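GEO10716p1 (Drosophila melanogaster, PDB 7BTG) is a phosphatase of the low molecular weight protein tyrosine phosphatase family that probably removes phosphate from phosphoarginine. Local coordinates at residues F83-D86 / N87-L91. The protein carries 1 engineered substitution. Sequence-based numbering, arbitrary orientation.
Sequences FAMD and NSNLL
Asn89 reaches back from the first turn of helix 87-99 to the backbone of Met85 and Asp86, a worked example of how a beta-alpha-beta unit of a parallel sheet turns from strand 81-84 into its helix. The Asn89 side chain sets CG beside its own backbone N (chi1 -53°), which brings the amide back to the backbone N atoms of Met85 and Asp86. There OD1 accepts a hydrogen bond from Met85 N at 3.2 Å, in the carbonyl plane and on a lone pair, although the N-H points somewhat off line (139°). The same oxygen takes a second, weak bond from Asp86 N, so one buried acceptor serves two successive amides. Asp86 occupies the N-cap position without capping through its carboxylate. Its CB packs 3.5 Å from Asn89 CG, and the carboxylate plane is turned 56° from the amide; OD2 forms a salt bridge with Arg13, probably the P-loop arginine. Met85, bent at chi2, touches Phe5 and Ala17, and its side chain lies about 6 Å from a bound phosphate, beside the probable active-site pocket. Ala84 CB points at the helix and meets Asn89 CB at 3.6 Å and Leu90 CB at 4.0 Å, joining strand end to first turn. The first helical bond, Leu90 N to Asp86 O, spans 2.9 Å.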
ATOM      1  N   PHE A  83       5.269   0.249  -2.380  1.00 23.92           N
ATOM      2  CA  PHE A  83       5.137  -0.904  -1.502  1.00 25.88           C
ATOM      3  C   PHE A  83       4.226  -1.939  -2.143  1.00 26.76           C
ATOM      4  O   PHE A  83       3.081  -1.633  -2.485  1.00 26.18           O
ATOM      5  CB  PHE A  83       4.591  -0.490  -0.138  1.00 27.43           C
ATOM      6  CG  PHE A  83       5.577   0.301   0.682  1.00 31.25           C
ATOM      7  CD1 PHE A  83       6.797  -0.258   1.038  1.00 32.12           C
ATOM      8  CD2 PHE A  83       5.293   1.592   1.084  1.00 30.25           C
ATOM      9  CE1 PHE A  83       7.714   0.454   1.771  1.00 33.31           C
ATOM     10  CE2 PHE A  83       6.204   2.308   1.821  1.00 32.32           C
ATOM     11  CZ  PHE A  83       7.413   1.731   2.176  1.00 32.47           C
ATOM     12  N   ALA A  84       4.749  -3.149  -2.310  1.00 28.17           N
ATOM     13  CA  ALA A  84       3.963  -4.316  -2.677  1.00 27.70           C
ATOM     14  C   ALA A  84       3.388  -4.996  -1.437  1.00 27.35           C
ATOM     15  O   ALA A  84       3.971  -4.950  -0.351  1.00 29.41           O
ATOM     16  CB  ALA A  84       4.844  -5.310  -3.445  1.00 27.52           C
ATOM     17  N   MET A  85       2.234  -5.637  -1.603  1.00 27.63           N
ATOM     18  CA  MET A  85       1.689  -6.463  -0.527  1.00 29.89           C
ATOM     19  C   MET A  85       2.204  -7.892  -0.588  1.00 30.80           C
ATOM     20  O   MET A  85       2.353  -8.538   0.462  1.00 30.41           O
ATOM     21  CB  MET A  85       0.158  -6.474  -0.592  1.00 23.94           C
ATOM     22  CG  MET A  85      -0.436  -5.101  -0.627  1.00 25.40           C
ATOM     23  SD  MET A  85      -0.178  -4.223   0.973  1.00 29.97           S
ATOM     24  CE  MET A  85      -0.146  -2.542   0.363  1.00 25.93           C
ATOM     25  N   ASP A  86       2.512  -8.349  -1.805  1.00 28.87           N
ATOM     26  CA  ASP A  86       2.765  -9.720  -2.236  1.00 36.26           C
ATOM     27  C   ASP A  86       4.127  -9.819  -2.897  1.00 34.79           C
ATOM     28  O   ASP A  86       4.608  -8.863  -3.514  1.00 30.26           O
ATOM     29  CB  ASP A  86       1.762 -10.182  -3.328  1.00 32.91           C
ATOM     30  CG  ASP A  86       0.514 -10.672  -2.765  1.00 34.50           C
ATOM     31  OD1 ASP A  86       0.614 -11.285  -1.682  1.00 47.90           O
ATOM     32  OD2 ASP A  86      -0.548 -10.441  -3.378  1.00 36.68           O
ATOM     33  N   ASN A  87       4.682 -11.025  -2.895  1.00 28.69           N
ATOM     34  CA  ASN A  87       5.854 -11.217  -3.729  1.00 32.28           C
ATOM     35  C   ASN A  87       5.463 -11.287  -5.196  1.00 31.84           C
ATOM     36  O   ASN A  87       6.254 -10.916  -6.069  1.00 33.10           O
ATOM     37  CB  ASN A  87       6.615 -12.458  -3.298  1.00 31.05           C
ATOM     38  CG  ASN A  87       8.037 -12.439  -3.792  1.00 46.19           C
ATOM     39  OD1 ASN A  87       8.444 -13.277  -4.611  1.00 50.80           O
ATOM     40  ND2 ASN A  87       8.802 -11.456  -3.327  1.00 37.28           N
ATOM     41  N   SER A  88       4.233 -11.710  -5.483  1.00 28.29           N
ATOM     42  CA  SER A  88       3.698 -11.555  -6.828  1.00 29.41           C
ATOM     43  C   SER A  88       3.723 -10.094  -7.263  1.00 28.32           C
ATOM     44  O   SER A  88       4.270  -9.766  -8.326  1.00 28.95           O
ATOM     45  CB  SER A  88       2.278 -12.109  -6.906  1.00 26.91           C
ATOM     46  OG  SER A  88       1.628 -11.619  -8.072  1.00 36.73           O
ATOM     47  N   ASN A  89       3.089  -9.208  -6.473  1.00 24.79           N
ATOM     48  CA  ASN A  89       3.125  -7.777  -6.767  1.00 27.68           C
ATOM     49  C   ASN A  89       4.558  -7.316  -6.950  1.00 25.14           C
ATOM     50  O   ASN A  89       4.878  -6.606  -7.907  1.00 30.00           O
ATOM     51  CB  ASN A  89       2.509  -6.917  -5.647  1.00 28.41           C
ATOM     52  CG  ASN A  89       1.103  -7.324  -5.218  1.00 32.90           C
ATOM     53  OD1 ASN A  89       0.687  -6.953  -4.109  1.00 31.86           O
ATOM     54  ND2 ASN A  89       0.358  -8.031  -6.066  1.00 26.13           N
ATOM     55  N   LEU A  90       5.430  -7.681  -6.001  1.00 25.60           N
ATOM     56  CA  LEU A  90       6.815  -7.221  -6.031  1.00 30.41           C
ATOM     57  C   LEU A  90       7.483  -7.587  -7.352  1.00 25.33           C
ATOM     58  O   LEU A  90       8.103  -6.738  -7.996  1.00 24.60           O
ATOM     59  CB  LEU A  90       7.601  -7.813  -4.856  1.00 25.46           C
ATOM     60  CG  LEU A  90       9.017  -7.293  -4.616  1.00 23.75           C
ATOM     61  CD1 LEU A  90       8.983  -5.830  -4.296  1.00 23.85           C
ATOM     62  CD2 LEU A  90       9.675  -8.078  -3.446  1.00 26.29           C
ATOM     63  N   LEU A  91       7.354  -8.847  -7.771  1.00 23.50           N
ATOM     64  CA  LEU A  91       8.011  -9.296  -8.997  1.00 31.02           C
ATOM     65  C   LEU A  91       7.475  -8.564 -10.216  1.00 29.14           C
ATOM     66  O   LEU A  91       8.246  -8.217 -11.117  1.00 25.51           O
ATOM     67  CB  LEU A  91       7.846 -10.805  -9.187  1.00 25.89           C
ATOM     68  CG  LEU A  91       8.622 -11.699  -8.234  1.00 34.04           C
ATOM     69  CD1 LEU A  91       8.771 -13.075  -8.844  1.00 35.18           C
ATOM     70  CD2 LEU A  91       9.969 -11.093  -7.938  1.00 33.57           C
TER